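Local coordinates for uncharacterized protein MJ0327 (Methanocaldococcus jannaschii DSM 2661, PDB 2QTD) that is of unknown function but, with a ribonuclease H-like fold, may bind an iron-molybdenum cofactor, at residues 70-83 with 93-105. Numbering follows the deposited sequence. Where two conformers were deposited one is given.
Sequences YKKFSKKIEIYHAE and LFIEGELSKISNP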
loop_
_atom_site.group_PDB
_atom_site.type_symbol
_atom_site.label_atom_id
_atom_site.label_comp_id
_atom_site.label_asym_id
_atom_site.label_seq_id
_atom_site.Cartn_x
_atom_site.Cartn_y
_atom_site.Cartn_z
ATOM N N TYR A 70 -2.233 6.368 10.244
ATOM C CA TYR A 70 -1.861 5.154 10.962
ATOM C C TYR A 70 -2.951 4.722 11.953
ATOM O O TYR A 70 -3.347 3.562 11.955
ATOM C CB TYR A 70 -0.518 5.295 11.688
ATOM C CG TYR A 70 -0.058 3.961 12.239
ATOM C CD1 TYR A 70 0.584 3.030 11.426
ATOM C CD2 TYR A 70 -0.276 3.632 13.584
ATOM C CE1 TYR A 70 0.993 1.802 11.931
ATOM C CE2 TYR A 70 0.124 2.399 14.096
ATOM C CZ TYR A 70 0.753 1.492 13.257
ATOM O OH TYR A 70 1.160 0.290 13.759
ATOM N N LYS A 71 -3.429 5.654 12.770
ATOM C CA LYS A 71 -4.530 5.376 13.712
ATOM C C LYS A 71 -5.764 4.794 13.007
ATOM O O LYS A 71 -6.262 3.730 13.403
ATOM C CB LYS A 71 -4.891 6.633 14.510
ATOM C CG LYS A 71 -5.828 6.375 15.674
ATOM N N LYS A 72 -6.197 5.458 11.933
ATOM C CA LYS A 72 -7.376 5.055 11.141
ATOM C C LYS A 72 -7.234 3.658 10.503
ATOM O O LYS A 72 -8.037 2.765 10.733
ATOM C CB LYS A 72 -7.647 6.134 10.073
ATOM C CG LYS A 72 -8.625 5.765 8.963
ATOM C CD LYS A 72 -9.104 6.995 8.189
ATOM C CE LYS A 72 -9.811 6.573 6.898
ATOM N NZ LYS A 72 -10.683 7.628 6.310
ATOM N N PHE A 73 -6.184 3.455 9.724
ATOM C CA PHE A 73 -6.022 2.207 8.967
ATOM C C PHE A 73 -5.516 1.023 9.791
ATOM O O PHE A 73 -5.899 -0.107 9.499
ATOM C CB PHE A 73 -5.131 2.437 7.723
ATOM C CG PHE A 73 -5.773 3.300 6.644
ATOM C CD1 PHE A 73 -6.594 2.733 5.684
ATOM C CD2 PHE A 73 -5.551 4.676 6.585
ATOM C CE1 PHE A 73 -7.184 3.513 4.698
ATOM C CE2 PHE A 73 -6.134 5.456 5.610
ATOM C CZ PHE A 73 -6.965 4.878 4.664
ATOM N N SER A 74 -4.684 1.249 10.829
ATOM C CA SER A 74 -4.116 0.123 11.592
ATOM C C SER A 74 -5.131 -0.695 12.410
ATOM O O SER A 74 -4.817 -1.810 12.821
ATOM C CB SER A 74 -2.912 0.543 12.473
ATOM O OG SER A 74 -3.302 1.422 13.507
ATOM N N LYS A 75 -6.338 -0.149 12.618
ATOM C CA LYS A 75 -7.462 -0.870 13.225
ATOM C C LYS A 75 -7.806 -2.178 12.512
ATOM O O LYS A 75 -8.170 -3.179 13.146
ATOM C CB LYS A 75 -8.730 0.014 13.212
ATOM C CG LYS A 75 -8.704 1.192 14.173
ATOM C CD LYS A 75 -10.035 1.953 14.213
ATOM C CE LYS A 75 -9.900 3.239 15.037
ATOM N NZ LYS A 75 -11.197 3.742 15.546
ATOM N N LYS A 76 -7.748 -2.117 11.185
ATOM C CA LYS A 76 -8.166 -3.184 10.295
ATOM C C LYS A 76 -7.036 -3.761 9.439
ATOM O O LYS A 76 -7.064 -4.960 9.156
ATOM C CB LYS A 76 -9.238 -2.611 9.353
ATOM C CG LYS A 76 -10.236 -3.628 8.807
ATOM C CD LYS A 76 -11.592 -3.473 9.465
ATOM N N ILE A 77 -6.053 -2.918 9.076
ATOM C CA ILE A 77 -5.079 -3.136 7.961
ATOM C C ILE A 77 -3.671 -3.208 8.581
ATOM O O ILE A 77 -3.356 -2.498 9.532
ATOM C CB ILE A 77 -5.186 -1.966 6.898
ATOM C CG1 ILE A 77 -6.620 -1.854 6.358
ATOM C CG2 ILE A 77 -4.219 -2.064 5.677
ATOM C CD1 ILE A 77 -6.787 -0.803 5.299
ATOM N N GLU A 78 -2.859 -4.107 8.057
ATOM C CA GLU A 78 -1.437 -4.167 8.373
ATOM C C GLU A 78 -0.688 -3.262 7.427
ATOM O O GLU A 78 -0.942 -3.290 6.242
ATOM C CB GLU A 78 -0.968 -5.591 8.214
ATOM C CG GLU A 78 -1.716 -6.519 9.173
ATOM C CD GLU A 78 -1.321 -7.939 8.994
ATOM O OE1 GLU A 78 -1.350 -8.404 7.822
ATOM O OE2 GLU A 78 -0.979 -8.578 10.022
ATOM N N ILE A 79 0.243 -2.463 7.956
ATOM C CA ILE A 79 0.932 -1.400 7.226
ATOM C C ILE A 79 2.404 -1.769 7.200
ATOM O O ILE A 79 3.025 -1.950 8.257
ATOM C CB ILE A 79 0.705 0.002 7.847
ATOM C CG1 ILE A 79 -0.819 0.260 7.977
ATOM C CG2 ILE A 79 1.368 1.050 7.002
ATOM C CD1 ILE A 79 -1.168 1.538 8.627
ATOM N N TYR A 80 2.949 -1.894 5.994
ATOM C CA TYR A 80 4.320 -2.395 5.798
ATOM C C TYR A 80 5.186 -1.298 5.223
ATOM O O TYR A 80 4.719 -0.452 4.446
ATOM C CB TYR A 80 4.336 -3.581 4.858
ATOM C CG TYR A 80 3.711 -4.801 5.440
ATOM C CD1 TYR A 80 4.435 -5.640 6.256
ATOM C CD2 TYR A 80 2.349 -5.025 5.289
ATOM C CE1 TYR A 80 3.845 -6.757 6.821
ATOM C CE2 TYR A 80 1.745 -6.130 5.884
ATOM C CZ TYR A 80 2.497 -6.974 6.643
ATOM O OH TYR A 80 1.919 -8.092 7.225
ATOM N N HIS A 81 6.460 -1.300 5.590
ATOM C CA HIS A 81 7.394 -0.271 5.161
ATOM C C HIS A 81 8.108 -0.673 3.870
ATOM O O HIS A 81 8.733 -1.741 3.785
ATOM C CB HIS A 81 8.438 -0.029 6.248
ATOM C CG HIS A 81 9.292 1.168 5.963
ATOM N ND1 HIS A 81 10.609 1.058 5.568
ATOM C CD2 HIS A 81 9.009 2.485 5.986
ATOM C CE1 HIS A 81 11.099 2.270 5.361
ATOM N NE2 HIS A 81 10.146 3.152 5.600
ATOM N N ALA A 82 7.965 0.152 2.839
ATOM C CA ALA A 82 8.679 -0.034 1.581
ATOM C C ALA A 82 10.164 0.120 1.725
ATOM O O ALA A 82 10.626 0.929 2.542
ATOM C CB ALA A 82 8.189 0.935 0.533
ATOM N N GLU A 83 10.907 -0.667 0.935
ATOM C CA GLU A 83 12.364 -0.624 0.893
ATOM C C GLU A 83 12.818 -0.183 -0.493
ATOM O O GLU A 83 12.696 -0.931 -1.460
ATOM C CB GLU A 83 12.912 -2.001 1.245
ATOM C CG GLU A 83 12.448 -2.405 2.672
ATOM C CD GLU A 83 12.900 -3.782 3.090
ATOM O OE1 GLU A 83 13.611 -4.476 2.331
ATOM O OE2 GLU A 83 12.534 -4.162 4.225
ATOM N N LEU A 93 9.108 -8.531 -2.434
ATOM C CA LEU A 93 9.501 -8.588 -1.014
ATOM C C LEU A 93 8.303 -8.860 -0.105
ATOM O O LEU A 93 8.399 -9.639 0.846
ATOM C CB LEU A 93 10.229 -7.306 -0.601
ATOM C CG LEU A 93 11.651 -7.102 -1.167
ATOM C CD1 LEU A 93 12.126 -5.651 -0.893
ATOM C CD2 LEU A 93 12.631 -8.102 -0.565
ATOM N N PHE A 94 7.170 -8.237 -0.417
ATOM C CA PHE A 94 5.919 -8.417 0.333
ATOM C C PHE A 94 5.487 -9.890 0.311
ATOM O O PHE A 94 5.277 -10.519 1.337
ATOM C CB PHE A 94 4.808 -7.499 -0.205
ATOM C CG PHE A 94 3.488 -7.698 0.467
ATOM C CD1 PHE A 94 3.223 -7.109 1.682
ATOM C CD2 PHE A 94 2.550 -8.574 -0.063
ATOM C CE1 PHE A 94 2.017 -7.326 2.337
ATOM C CE2 PHE A 94 1.350 -8.813 0.601
ATOM C CZ PHE A 94 1.084 -8.151 1.794
ATOM N N ILE A 95 5.404 -10.416 -0.894
ATOM C CA ILE A 95 4.993 -11.827 -1.113
ATOM C C ILE A 95 5.926 -12.785 -0.414
ATOM O O ILE A 95 5.460 -13.735 0.219
ATOM C CB ILE A 95 4.896 -12.155 -2.605
ATOM C CG1 ILE A 95 3.726 -11.397 -3.209
ATOM C CG2 ILE A 95 4.724 -13.680 -2.825
ATOM C CD1 ILE A 95 3.583 -11.461 -4.733
ATOM N N GLU A 96 7.224 -12.483 -0.444
ATOM C CA GLU A 96 8.258 -13.290 0.221
ATOM C C GLU A 96 8.257 -13.225 1.762
ATOM O O GLU A 96 8.975 -14.010 2.420
ATOM C CB GLU A 96 9.646 -12.883 -0.312
ATOM C CG GLU A 96 9.890 -13.317 -1.761
ATOM C CD GLU A 96 11.099 -12.653 -2.436
ATOM O OE1 GLU A 96 11.708 -11.710 -1.881
ATOM O OE2 GLU A 96 11.454 -13.099 -3.549
ATOM N N GLY A 97 7.490 -12.296 2.335
ATOM C CA GLY A 97 7.418 -12.128 3.757
ATOM C C GLY A 97 8.552 -11.314 4.347
ATOM O O GLY A 97 8.757 -11.373 5.564
ATOM N N GLU A 98 9.216 -10.491 3.514
ATOM C CA GLU A 98 10.454 -9.769 3.843
ATOM C C GLU A 98 10.368 -8.269 4.169
ATOM O O GLU A 98 11.383 -7.666 4.520
ATOM C CB GLU A 98 11.482 -10.012 2.728
ATOM C CG GLU A 98 11.798 -11.495 2.593
ATOM C CD GLU A 98 12.967 -11.826 1.704
ATOM O OE1 GLU A 98 13.655 -10.903 1.221
ATOM O OE2 GLU A 98 13.189 -13.042 1.495
ATOM N N LEU A 99 9.172 -7.687 4.136
ATOM C CA LEU A 99 8.893 -6.298 4.586
ATOM C C LEU A 99 8.499 -6.265 6.046
ATOM O O LEU A 99 7.757 -7.163 6.583
ATOM C CB LEU A 99 7.783 -5.618 3.742
ATOM C CG LEU A 99 8.064 -5.376 2.259
ATOM C CD1 LEU A 99 6.878 -4.597 1.604
ATOM C CD2 LEU A 99 9.424 -4.662 1.963
ATOM N N SER A 100 8.989 -5.217 6.678
ATOM C CA SER A 100 8.714 -4.940 8.090
ATOM C C SER A 100 7.382 -4.239 8.269
ATOM O O SER A 100 6.971 -3.420 7.420
ATOM C CB SER A 100 9.810 -4.074 8.638
ATOM O OG SER A 100 10.973 -4.802 8.603
ATOM N N LYS A 101 6.694 -4.589 9.351
ATOM C CA LYS A 101 5.386 -4.045 9.698
ATOM C C LYS A 101 5.596 -2.795 10.545
ATOM O O LYS A 101 6.348 -2.809 11.541
ATOM C CB LYS A 101 4.573 -5.139 10.436
ATOM C CG LYS A 101 3.108 -4.824 10.703
ATOM C CD LYS A 101 2.408 -6.043 11.337
ATOM C CE LYS A 101 0.923 -5.792 11.505
ATOM N NZ LYS A 101 0.223 -7.040 12.004
ATOM N N ILE A 102 4.959 -1.701 10.146
ATOM C CA ILE A 102 5.101 -0.441 10.861
ATOM C C ILE A 102 4.355 -0.536 12.180
ATOM O O ILE A 102 3.198 -0.914 12.218
ATOM C CB ILE A 102 4.610 0.744 10.003
ATOM C CG1 ILE A 102 5.496 0.925 8.760
ATOM C CG2 ILE A 102 4.541 2.050 10.896
ATOM C CD1 ILE A 102 5.009 1.962 7.708
ATOM N N SER A 103 5.039 -0.237 13.295
ATOM C CA SER A 103 4.409 -0.211 14.635
ATOM C C SER A 103 4.111 1.208 15.161
ATOM O O SER A 103 3.240 1.372 16.018
ATOM C CB SER A 103 5.280 -0.915 15.658
ATOM O OG SER A 103 6.588 -0.520 15.433
ATOM N N ASN A 104 4.885 2.186 14.719
ATOM C CA ASN A 104 4.629 3.585 15.018
ATOM C C ASN A 104 5.119 4.323 13.819
ATOM O O ASN A 104 6.175 3.987 13.288
ATOM C CB ASN A 104 5.408 4.102 16.244
ATOM C CG ASN A 104 4.889 3.543 17.545
ATOM O OD1 ASN A 104 5.521 2.685 18.155
ATOM N ND2 ASN A 104 3.702 3.978 17.941
ATOM N N PRO A 105 4.387 5.359 13.402
ATOM C CA PRO A 105 4.858 6.115 12.263
ATOM C C PRO A 105 6.049 7.017 12.616
ATOM O O PRO A 105 6.675 7.556 11.707
ATOM C CB PRO A 105 3.626 6.923 11.864
ATOM C CG PRO A 105 2.848 7.069 13.074
ATOM C CD PRO A 105 3.130 5.906 13.951
ATOM O OXT PRO A 105 6.445 7.186 13.786
HETATM O O HOH W 1 0.963 -2.375 10.919
HETATM O O HOH W 2 10.357 -3.090 5.320
HETATM O O HOH W 3 12.701 -5.452 6.509
HETATM O O HOH W 4 13.752 -6.891 3.424
#
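Ile102 is the bump that seats the C-terminal tail: its CD1 drops beside Ile79 CG2, 3.8 Å off, while CG2 lies against Tyr70 CE1 (3.7 Å), out of the ring plane on the Pro105 side. The tail runs along the outermost strand 78-81, antiparallel to it, making a single bridge at Tyr80 and Lys101. Ile102 N gives its hydrogen to Ile79 O (2.7 Å), and His81 N to Ser100 O (2.8 Å), nearly straight. Farther along, Tyr70 CG stands anti to the backbone N (chi1 -171°), which brings OH within 2.8 Å of Ile102 O, tilted 35° from the carbonyl plane. Pro105 CD lies over one face of that ring, Ser74 CB over the other. Toward helix 87-95, the edge of Phe94 points into the face of Tyr80, a T-shaped pair with planes at 84°. Leu99 CD2 fills the hollow between His81 O and the Glu83 side chain. Beyond the ring of Tyr80, extended Lys101 makes a salt bridge, NZ meeting Glu78 OE2 at 2.8 Å on the anti side, out of the carboxylate plane. Waters fasten the Glu83 carboxylate to Glu98 O and Ser100 N. With the backbone of Tyr80 hydrogen-bonded to Ile60 and Cys62, the edge strand's outer N-H and C=O are partly satisfied by the tail.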